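Local coordinates for glutamine amidotransferase type-2 domain-containing protein (PDB 1TE5) that probably acts as a class-II glutamine amidotransferase of the Ntn-hydrolase type, releasing ammonia from glutamine for transfer to an acceptor not yet identified, at residues Y121-E126 against A132-L137; L137-R142 against D162-K167. One frame throughout, in Å; residues are numbered along the deposited sequence.

Interaction 1: Y121-E126 against A132-L137; sequences YRPVGE and AFCDLL
C134 and L137, one turn apart on helix 128-143, carry the extended chain of Y121 to P123 that runs over them before the chain turns into that same helix. C134 comes first and sits at the closest approach of the two backbones, its CA 5.1 Å from the CA of Y121. Its CB lies against the start of the tyrosine side chain, 3.7 Å from Y121 CB and 3.6 Å from Y121 O. Beyond it the thiol, with SG anti to the carbonyl carbon (chi1 -66°), reaches the peptide joining R122 to P123 and rests 3.6 Å from P123 N; P123 CD is a looser neighbour, 4.1 Å from C134 SG. One turn later L137 meets the ring of Y121. Its CB stands over one face, toward the CD1-CE1 side, 3.9 Å from the ring centroid and 28° off the normal, a CH-pi contact, while L137 CD1 sits over the middle of the same face, 4.0 Å above the plane. CB and CD1 are thus the leucine atoms on the ring, and the two side chains cross at about a right angle. The phenol oxygen is hydrogen-bonded to the backbone O of E97 on strand 94-98, and F120 of the second subunit meets the same ring. No hydrogen bond joins the two segments: the contact rests on apolar, CH-pi and sulfur packing, while the hydroxyl of the buried tyrosine is satisfied by that backbone carbonyl of E97.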
ATOM      1  N   TYR A 121      12.085  11.620  -6.645  1.00 30.17           N
ATOM      2  CA  TYR A 121      11.516  10.879  -5.532  1.00 30.27           C
ATOM      3  C   TYR A 121      12.072  11.415  -4.223  1.00 29.80           C
ATOM      4  O   TYR A 121      13.268  11.674  -4.096  1.00 33.48           O
ATOM      5  CB  TYR A 121      11.839   9.389  -5.662  1.00 23.52           C
ATOM      6  CG  TYR A 121      11.285   8.736  -6.908  1.00 27.29           C
ATOM      7  CD1 TYR A 121      12.054   8.638  -8.071  1.00 25.90           C
ATOM      8  CD2 TYR A 121       9.999   8.194  -6.926  1.00 26.67           C
ATOM      9  CE1 TYR A 121      11.561   8.016  -9.218  1.00 25.48           C
ATOM     10  CE2 TYR A 121       9.495   7.566  -8.072  1.00 24.48           C
ATOM     11  CZ  TYR A 121      10.285   7.484  -9.211  1.00 25.87           C
ATOM     12  OH  TYR A 121       9.800   6.874 -10.344  1.00 28.91           O
ATOM     13  N   ARG A 122      11.190  11.593  -3.249  1.00 28.78           N
ATOM     14  CA  ARG A 122      11.593  12.085  -1.942  1.00 31.05           C
ATOM     15  C   ARG A 122      11.029  11.167  -0.860  1.00 29.27           C
ATOM     16  O   ARG A 122       9.928  10.630  -1.001  1.00 25.20           O
ATOM     17  CB  ARG A 122      11.086  13.516  -1.727  1.00 32.01           C
ATOM     18  CG  ARG A 122      11.569  14.521  -2.758  1.00 39.05           C
ATOM     19  CD  ARG A 122      11.176  15.925  -2.345  1.00 43.58           C
ATOM     20  NE  ARG A 122      11.484  16.919  -3.366  1.00 47.83           N
ATOM     21  CZ  ARG A 122      12.708  17.318  -3.688  1.00 50.87           C
ATOM     22  NH1 ARG A 122      12.879  18.229  -4.632  1.00 47.92           N
ATOM     23  NH2 ARG A 122      13.760  16.801  -3.074  1.00 53.50           N
ATOM     24  N   PRO A 123      11.821  10.899   0.192  1.00 28.84           N
ATOM     25  CA  PRO A 123      11.308  10.031   1.251  1.00 28.15           C
ATOM     26  C   PRO A 123      10.210  10.732   2.068  1.00 26.39           C
ATOM     27  O   PRO A 123      10.206  11.965   2.214  1.00 28.09           O
ATOM     28  CB  PRO A 123      12.563   9.746   2.088  1.00 29.67           C
ATOM     29  CG  PRO A 123      13.370  10.978   1.930  1.00 30.26           C
ATOM     30  CD  PRO A 123      13.227  11.263   0.446  1.00 30.40           C
ATOM     31  N   VAL A 124       9.239   9.943   2.516  1.00 23.67           N
ATOM     32  CA  VAL A 124       8.148  10.445   3.349  1.00 23.82           C
ATOM     33  C   VAL A 124       8.599  10.360   4.822  1.00 21.22           C
ATOM     34  O   VAL A 124       8.264  11.220   5.649  1.00 24.24           O
ATOM     35  CB  VAL A 124       6.865   9.614   3.132  1.00 22.51           C
ATOM     36  CG1 VAL A 124       5.735  10.144   4.008  1.00 21.38           C
ATOM     37  CG2 VAL A 124       6.466   9.658   1.656  1.00 23.45           C
ATOM     38  N   GLY A 125       9.348   9.298   5.124  1.00 24.03           N
ATOM     39  CA  GLY A 125       9.887   9.069   6.455  1.00 23.10           C
ATOM     40  C   GLY A 125      11.316   9.578   6.579  1.00 24.15           C
ATOM     41  O   GLY A 125      11.837  10.236   5.676  1.00 23.58           O
ATOM     42  N   GLU A 126      11.960   9.282   7.698  1.00 26.23           N
ATOM     43  CA  GLU A 126      13.319   9.751   7.915  1.00 29.00           C
ATOM     44  C   GLU A 126      14.390   8.674   7.831  1.00 31.04           C
ATOM     45  O   GLU A 126      15.561   8.945   8.100  1.00 27.17           O
ATOM     46  CB  GLU A 126      13.428  10.466   9.264  1.00 31.90           C
ATOM     47  CG  GLU A 126      12.403  11.567   9.496  1.00 31.71           C
ATOM     48  CD  GLU A 126      11.068  11.041   9.982  1.00 38.16           C
ATOM     49  OE1 GLU A 126      10.032  11.451   9.417  1.00 39.46           O
ATOM     50  OE2 GLU A 126      11.054  10.230  10.936  1.00 43.35           O
ATOM     51  N   ALA A 132      17.758   6.001   0.508  1.00 26.25           N
ATOM     52  CA  ALA A 132      18.531   5.186  -0.419  1.00 24.45           C
ATOM     53  C   ALA A 132      17.636   4.696  -1.544  1.00 25.00           C
ATOM     54  O   ALA A 132      18.069   4.634  -2.696  1.00 23.11           O
ATOM     55  CB  ALA A 132      19.153   3.999   0.302  1.00 24.63           C
ATOM     56  N   PHE A 133      16.407   4.311  -1.199  1.00 22.65           N
ATOM     57  CA  PHE A 133      15.440   3.820  -2.183  1.00 24.29           C
ATOM     58  C   PHE A 133      15.123   4.880  -3.240  1.00 21.87           C
ATOM     59  O   PHE A 133      15.129   4.604  -4.445  1.00 24.93           O
ATOM     60  CB  PHE A 133      14.139   3.405  -1.483  1.00 21.20           C
ATOM     61  CG  PHE A 133      13.101   2.819  -2.408  1.00 17.44           C
ATOM     62  CD1 PHE A 133      11.748   2.924  -2.103  1.00 19.40           C
ATOM     63  CD2 PHE A 133      13.479   2.146  -3.575  1.00 12.33           C
ATOM     64  CE1 PHE A 133      10.773   2.363  -2.942  1.00 20.14           C
ATOM     65  CE2 PHE A 133      12.518   1.580  -4.427  1.00 18.69           C
ATOM     66  CZ  PHE A 133      11.157   1.689  -4.106  1.00 17.97           C
ATOM     67  N   CYS A 134      14.760   6.064  -2.770  1.00 25.77           N
ATOM     68  CA  CYS A 134      14.438   7.172  -3.646  1.00 25.14           C
ATOM     69  C   CYS A 134      15.623   7.546  -4.516  1.00 27.11           C
ATOM     70  O   CYS A 134      15.460   7.730  -5.715  1.00 27.12           O
ATOM     71  CB  CYS A 134      13.994   8.372  -2.827  1.00 26.29           C
ATOM     72  SG  CYS A 134      12.455   8.081  -1.960  1.00 33.55           S
ATOM     73  N   ASP A 135      16.806   7.641  -3.915  1.00 28.09           N
ATOM     74  CA  ASP A 135      18.015   7.998  -4.648  1.00 28.06           C
ATOM     75  C   ASP A 135      18.288   7.020  -5.783  1.00 28.27           C
ATOM     76  O   ASP A 135      18.613   7.433  -6.907  1.00 29.07           O
ATOM     77  CB  ASP A 135      19.220   8.052  -3.711  1.00 31.53           C
ATOM     78  CG  ASP A 135      20.466   8.587  -4.397  1.00 31.31           C
ATOM     79  OD1 ASP A 135      20.519   9.798  -4.700  1.00 31.56           O
ATOM     80  OD2 ASP A 135      21.392   7.791  -4.638  1.00 28.57           O
ATOM     81  N   LEU A 136      18.178   5.729  -5.479  1.00 27.00           N
ATOM     82  CA  LEU A 136      18.398   4.678  -6.470  1.00 28.97           C
ATOM     83  C   LEU A 136      17.378   4.826  -7.587  1.00 26.70           C
ATOM     84  O   LEU A 136      17.671   4.547  -8.750  1.00 27.88           O
ATOM     85  CB  LEU A 136      18.268   3.292  -5.826  1.00 29.97           C
ATOM     86  CG  LEU A 136      18.330   2.040  -6.711  1.00 32.51           C
ATOM     87  CD1 LEU A 136      18.924   0.895  -5.911  1.00 31.98           C
ATOM     88  CD2 LEU A 136      16.948   1.670  -7.250  1.00 32.71           C
ATOM     89  N   LEU A 137      16.167   5.228  -7.201  1.00 28.29           N
ATOM     90  CA  LEU A 137      15.069   5.430  -8.133  1.00 25.82           C
ATOM     91  C   LEU A 137      15.340   6.635  -9.015  1.00 25.96           C
ATOM     92  O   LEU A 137      14.942   6.652 -10.176  1.00 23.24           O
ATOM     93  CB  LEU A 137      13.748   5.613  -7.369  1.00 22.22           C
ATOM     94  CG  LEU A 137      13.060   4.347  -6.851  1.00 24.55           C
ATOM     95  CD1 LEU A 137      11.861   4.722  -6.028  1.00 20.59           C
ATOM     96  CD2 LEU A 137      12.643   3.463  -8.008  1.00 22.85           C
TER

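Interaction 2: L137-R142 against D162-K167; sequences LNRVRR and DEYRKK
Two helices lying side by side over the six-stranded sheet of the Ntn-hydrolase-type fold, 128-143 and 150-165, are bridged here by long side chains. R139 and E163 reach across from backbones whose nearest CA atoms, those of the same two residues, are 12.2 Å apart. The arginine is extended from CG to NE, which carries its guanidinium to the neighbouring helix. There a single carboxylate oxygen of the glutamate lies at the edge of the guanidinium, near its plane: E163 OE2 is 3.3 Å from R139 NH2 and 3.5 Å from R139 NH1. Both hydrogen bonds are weak and bent, with N-H...O angles of 147° and 142°, and the carboxylate plane is turned 59° from that of the guanidinium. The salt bridge is therefore a forked one on OE2 rather than two parallel bonds to two oxygens. Y164 approaches from the opposite direction and places its hydroxyl over one face of the guanidinium, OH 3.6 Å from R139 NE, with ring and guanidinium planes steeply inclined. The stronger polar partner of both residues is D135, one turn before R139: its OD2 forms a salt bridge with R139 NE and a hydrogen bond with the Y164 hydroxyl. This shared carboxylate oxygen fixes the two groups beside each other and would partly offset the arginine charge, leaving E163, an exposed residue, as the weaker second partner. Nearby, R139 packs on V156 and A160 of helix 150-165, V140 also touches V156, and L137 touches L98 of strand 94-98, while the Y164 ring meets F170, just ahead of strand 171-175, edge-to-face.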
ATOM      1  N   LEU A 137      16.167   5.228  -7.201  1.00 28.29           N
ATOM      2  CA  LEU A 137      15.069   5.430  -8.133  1.00 25.82           C
ATOM      3  C   LEU A 137      15.340   6.635  -9.015  1.00 25.96           C
ATOM      4  O   LEU A 137      14.942   6.652 -10.176  1.00 23.24           O
ATOM      5  CB  LEU A 137      13.748   5.613  -7.369  1.00 22.22           C
ATOM      6  CG  LEU A 137      13.060   4.347  -6.851  1.00 24.55           C
ATOM      7  CD1 LEU A 137      11.861   4.722  -6.028  1.00 20.59           C
ATOM      8  CD2 LEU A 137      12.643   3.463  -8.008  1.00 22.85           C
ATOM      9  N   ASN A 138      16.009   7.638  -8.458  1.00 26.51           N
ATOM     10  CA  ASN A 138      16.340   8.859  -9.188  1.00 29.71           C
ATOM     11  C   ASN A 138      17.408   8.610 -10.239  1.00 27.12           C
ATOM     12  O   ASN A 138      17.417   9.247 -11.291  1.00 29.99           O
ATOM     13  CB  ASN A 138      16.806   9.954  -8.231  1.00 29.68           C
ATOM     14  CG  ASN A 138      15.680  10.508  -7.386  1.00 32.15           C
ATOM     15  OD1 ASN A 138      15.916  11.177  -6.379  1.00 37.15           O
ATOM     16  ND2 ASN A 138      14.447  10.258  -7.804  1.00 27.26           N
ATOM     17  N   ARG A 139      18.324   7.698  -9.927  1.00 27.42           N
ATOM     18  CA  ARG A 139      19.404   7.336 -10.832  1.00 29.53           C
ATOM     19  C   ARG A 139      18.872   6.514 -11.991  1.00 29.27           C
ATOM     20  O   ARG A 139      19.405   6.572 -13.099  1.00 31.39           O
ATOM     21  CB  ARG A 139      20.453   6.521 -10.091  1.00 28.83           C
ATOM     22  CG  ARG A 139      21.078   7.233  -8.922  1.00 32.23           C
ATOM     23  CD  ARG A 139      21.962   6.273  -8.172  1.00 34.99           C
ATOM     24  NE  ARG A 139      22.701   6.929  -7.108  1.00 40.79           N
ATOM     25  CZ  ARG A 139      23.986   6.708  -6.856  1.00 44.01           C
ATOM     26  NH1 ARG A 139      24.586   7.350  -5.861  1.00 45.65           N
ATOM     27  NH2 ARG A 139      24.669   5.842  -7.599  1.00 45.68           N
ATOM     28  N   VAL A 140      17.890   5.668 -11.703  1.00 28.10           N
ATOM     29  CA  VAL A 140      17.281   4.833 -12.736  1.00 27.66           C
ATOM     30  C   VAL A 140      16.411   5.707 -13.636  1.00 28.20           C
ATOM     31  O   VAL A 140      16.407   5.527 -14.849  1.00 25.70           O
ATOM     32  CB  VAL A 140      16.422   3.669 -12.125  1.00 25.33           C
ATOM     33  CG1 VAL A 140      15.678   2.906 -13.206  1.00 23.76           C
ATOM     34  CG2 VAL A 140      17.308   2.707 -11.377  1.00 26.93           C
ATOM     35  N   ARG A 141      15.679   6.646 -13.041  1.00 29.91           N
ATOM     36  CA  ARG A 141      14.808   7.536 -13.798  1.00 33.55           C
ATOM     37  C   ARG A 141      15.613   8.506 -14.674  1.00 35.02           C
ATOM     38  O   ARG A 141      15.206   8.823 -15.793  1.00 33.65           O
ATOM     39  CB  ARG A 141      13.855   8.297 -12.856  1.00 36.81           C
ATOM     40  CG  ARG A 141      12.941   9.315 -13.556  1.00 45.29           C
ATOM     41  CD  ARG A 141      11.440   9.073 -13.328  1.00 55.42           C
ATOM     42  NE  ARG A 141      10.604   9.065 -14.532  1.00 63.86           N
ATOM     43  CZ  ARG A 141       9.711   8.119 -14.840  1.00 68.91           C
ATOM     44  NH1 ARG A 141       9.002   8.210 -15.958  1.00 71.86           N
ATOM     45  NH2 ARG A 141       9.528   7.073 -14.042  1.00 71.94           N
ATOM     46  N   ARG A 142      16.755   8.970 -14.174  1.00 36.72           N
ATOM     47  CA  ARG A 142      17.595   9.899 -14.929  1.00 40.50           C
ATOM     48  C   ARG A 142      18.267   9.194 -16.102  1.00 39.58           C
ATOM     49  O   ARG A 142      18.252   9.695 -17.229  1.00 40.63           O
ATOM     50  CB  ARG A 142      18.646  10.532 -14.015  1.00 44.06           C
ATOM     51  CG  ARG A 142      19.173  11.869 -14.507  1.00 52.52           C
ATOM     52  CD  ARG A 142      19.996  12.557 -13.431  1.00 61.52           C
ATOM     53  NE  ARG A 142      20.581  13.812 -13.901  1.00 68.78           N
ATOM     54  CZ  ARG A 142      21.608  13.901 -14.749  1.00 70.78           C
ATOM     55  NH1 ARG A 142      22.069  15.092 -15.117  1.00 70.86           N
ATOM     56  NH2 ARG A 142      22.177  12.801 -15.233  1.00 69.83           N
ATOM     57  N   ASP A 162      26.708  -0.487  -4.863  1.00 43.76           N
ATOM     58  CA  ASP A 162      28.143  -0.444  -4.605  1.00 46.46           C
ATOM     59  C   ASP A 162      28.512   0.794  -3.804  1.00 45.28           C
ATOM     60  O   ASP A 162      29.325   0.735  -2.879  1.00 44.03           O
ATOM     61  CB  ASP A 162      28.922  -0.431  -5.923  1.00 49.83           C
ATOM     62  CG  ASP A 162      29.494  -1.790  -6.278  1.00 53.50           C
ATOM     63  OD1 ASP A 162      30.098  -2.434  -5.390  1.00 56.32           O
ATOM     64  OD2 ASP A 162      29.354  -2.205  -7.450  1.00 54.11           O
ATOM     65  N   GLU A 163      27.953   1.927  -4.209  1.00 44.61           N
ATOM     66  CA  GLU A 163      28.210   3.189  -3.536  1.00 46.77           C
ATOM     67  C   GLU A 163      27.662   3.227  -2.122  1.00 46.40           C
ATOM     68  O   GLU A 163      28.274   3.816  -1.233  1.00 48.69           O
ATOM     69  CB  GLU A 163      27.613   4.351  -4.321  1.00 48.70           C
ATOM     70  CG  GLU A 163      28.525   4.934  -5.375  1.00 55.81           C
ATOM     71  CD  GLU A 163      28.153   6.362  -5.697  1.00 59.39           C
ATOM     72  OE1 GLU A 163      28.174   7.197  -4.761  1.00 61.77           O
ATOM     73  OE2 GLU A 163      27.829   6.649  -6.873  1.00 59.33           O
ATOM     74  N   TYR A 164      26.465   2.680  -1.940  1.00 45.73           N
ATOM     75  CA  TYR A 164      25.829   2.663  -0.630  1.00 44.60           C
ATOM     76  C   TYR A 164      26.607   1.791   0.358  1.00 44.05           C
ATOM     77  O   TYR A 164      26.714   2.135   1.533  1.00 44.16           O
ATOM     78  CB  TYR A 164      24.379   2.172  -0.740  1.00 44.85           C
ATOM     79  CG  TYR A 164      23.503   2.970  -1.681  1.00 39.54           C
ATOM     80  CD1 TYR A 164      23.759   4.313  -1.941  1.00 38.42           C
ATOM     81  CD2 TYR A 164      22.432   2.368  -2.337  1.00 38.88           C
ATOM     82  CE1 TYR A 164      22.973   5.036  -2.839  1.00 38.49           C
ATOM     83  CE2 TYR A 164      21.642   3.079  -3.231  1.00 37.29           C
ATOM     84  CZ  TYR A 164      21.920   4.410  -3.482  1.00 39.39           C
ATOM     85  OH  TYR A 164      21.176   5.104  -4.406  1.00 38.78           O
ATOM     86  N   ARG A 165      27.141   0.667  -0.117  1.00 44.48           N
ATOM     87  CA  ARG A 165      27.899  -0.237   0.747  1.00 47.82           C
ATOM     88  C   ARG A 165      29.227   0.374   1.201  1.00 47.93           C
ATOM     89  O   ARG A 165      29.858  -0.103   2.144  1.00 45.39           O
ATOM     90  CB  ARG A 165      28.107  -1.602   0.070  1.00 48.88           C
ATOM     91  CG  ARG A 165      29.273  -1.712  -0.902  1.00 53.86           C
ATOM     92  CD  ARG A 165      29.051  -2.909  -1.823  1.00 58.39           C
ATOM     93  NE  ARG A 165      30.264  -3.669  -2.126  1.00 57.76           N
ATOM     94  CZ  ARG A 165      30.795  -4.579  -1.313  1.00 57.14           C
ATOM     95  NH1 ARG A 165      31.894  -5.231  -1.671  1.00 54.87           N
ATOM     96  NH2 ARG A 165      30.239  -4.826  -0.132  1.00 60.67           N
ATOM     97  N   LYS A 166      29.656   1.426   0.512  1.00 50.01           N
ATOM     98  CA  LYS A 166      30.887   2.121   0.863  1.00 51.17           C
ATOM     99  C   LYS A 166      30.638   2.966   2.121  1.00 49.89           C
ATOM    100  O   LYS A 166      31.583   3.386   2.795  1.00 50.37           O
ATOM    101  CB  LYS A 166      31.367   2.979  -0.324  1.00 56.06           C
ATOM    102  CG  LYS A 166      32.504   3.961  -0.028  1.00 62.71           C
ATOM    103  CD  LYS A 166      31.961   5.346   0.334  1.00 67.84           C
ATOM    104  CE  LYS A 166      33.047   6.288   0.832  1.00 70.74           C
ATOM    105  NZ  LYS A 166      32.455   7.592   1.264  1.00 71.25           N
ATOM    106  N   LYS A 167      29.368   3.203   2.443  1.00 47.97           N
ATOM    107  CA  LYS A 167      29.003   3.983   3.626  1.00 45.32           C
ATOM    108  C   LYS A 167      28.365   3.169   4.757  1.00 42.39           C
ATOM    109  O   LYS A 167      27.917   3.735   5.755  1.00 38.84           O
ATOM    110  CB  LYS A 167      28.091   5.150   3.240  1.00 49.57           C
ATOM    111  CG  LYS A 167      28.825   6.294   2.565  1.00 55.41           C
ATOM    112  CD  LYS A 167      27.876   7.379   2.091  1.00 59.90           C
ATOM    113  CE  LYS A 167      28.619   8.453   1.296  1.00 62.77           C
ATOM    114  NZ  LYS A 167      27.689   9.398   0.601  1.00 65.98           N
TER

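In the fold
From the N terminus, the chain leaves strand 101-108 through a long loop, and interaction 1 closes the end of that loop back onto the helix it leads into, 128-143. The same helix then continues into interaction 2, which closes the helix-loop-helix excursion by joining the end of helix 128-143 to the C-terminal end of helix 150-165. The two contacts follow in series, neither nested nor crossed, with centres about 11 Å apart, and they share L137. D135, which lies within 132-137, ties interaction 1 to interaction 2 more directly, through Y164. Helix 128-143 thus connects the loop by the subunit interface on one flank with helix 150-165 on another.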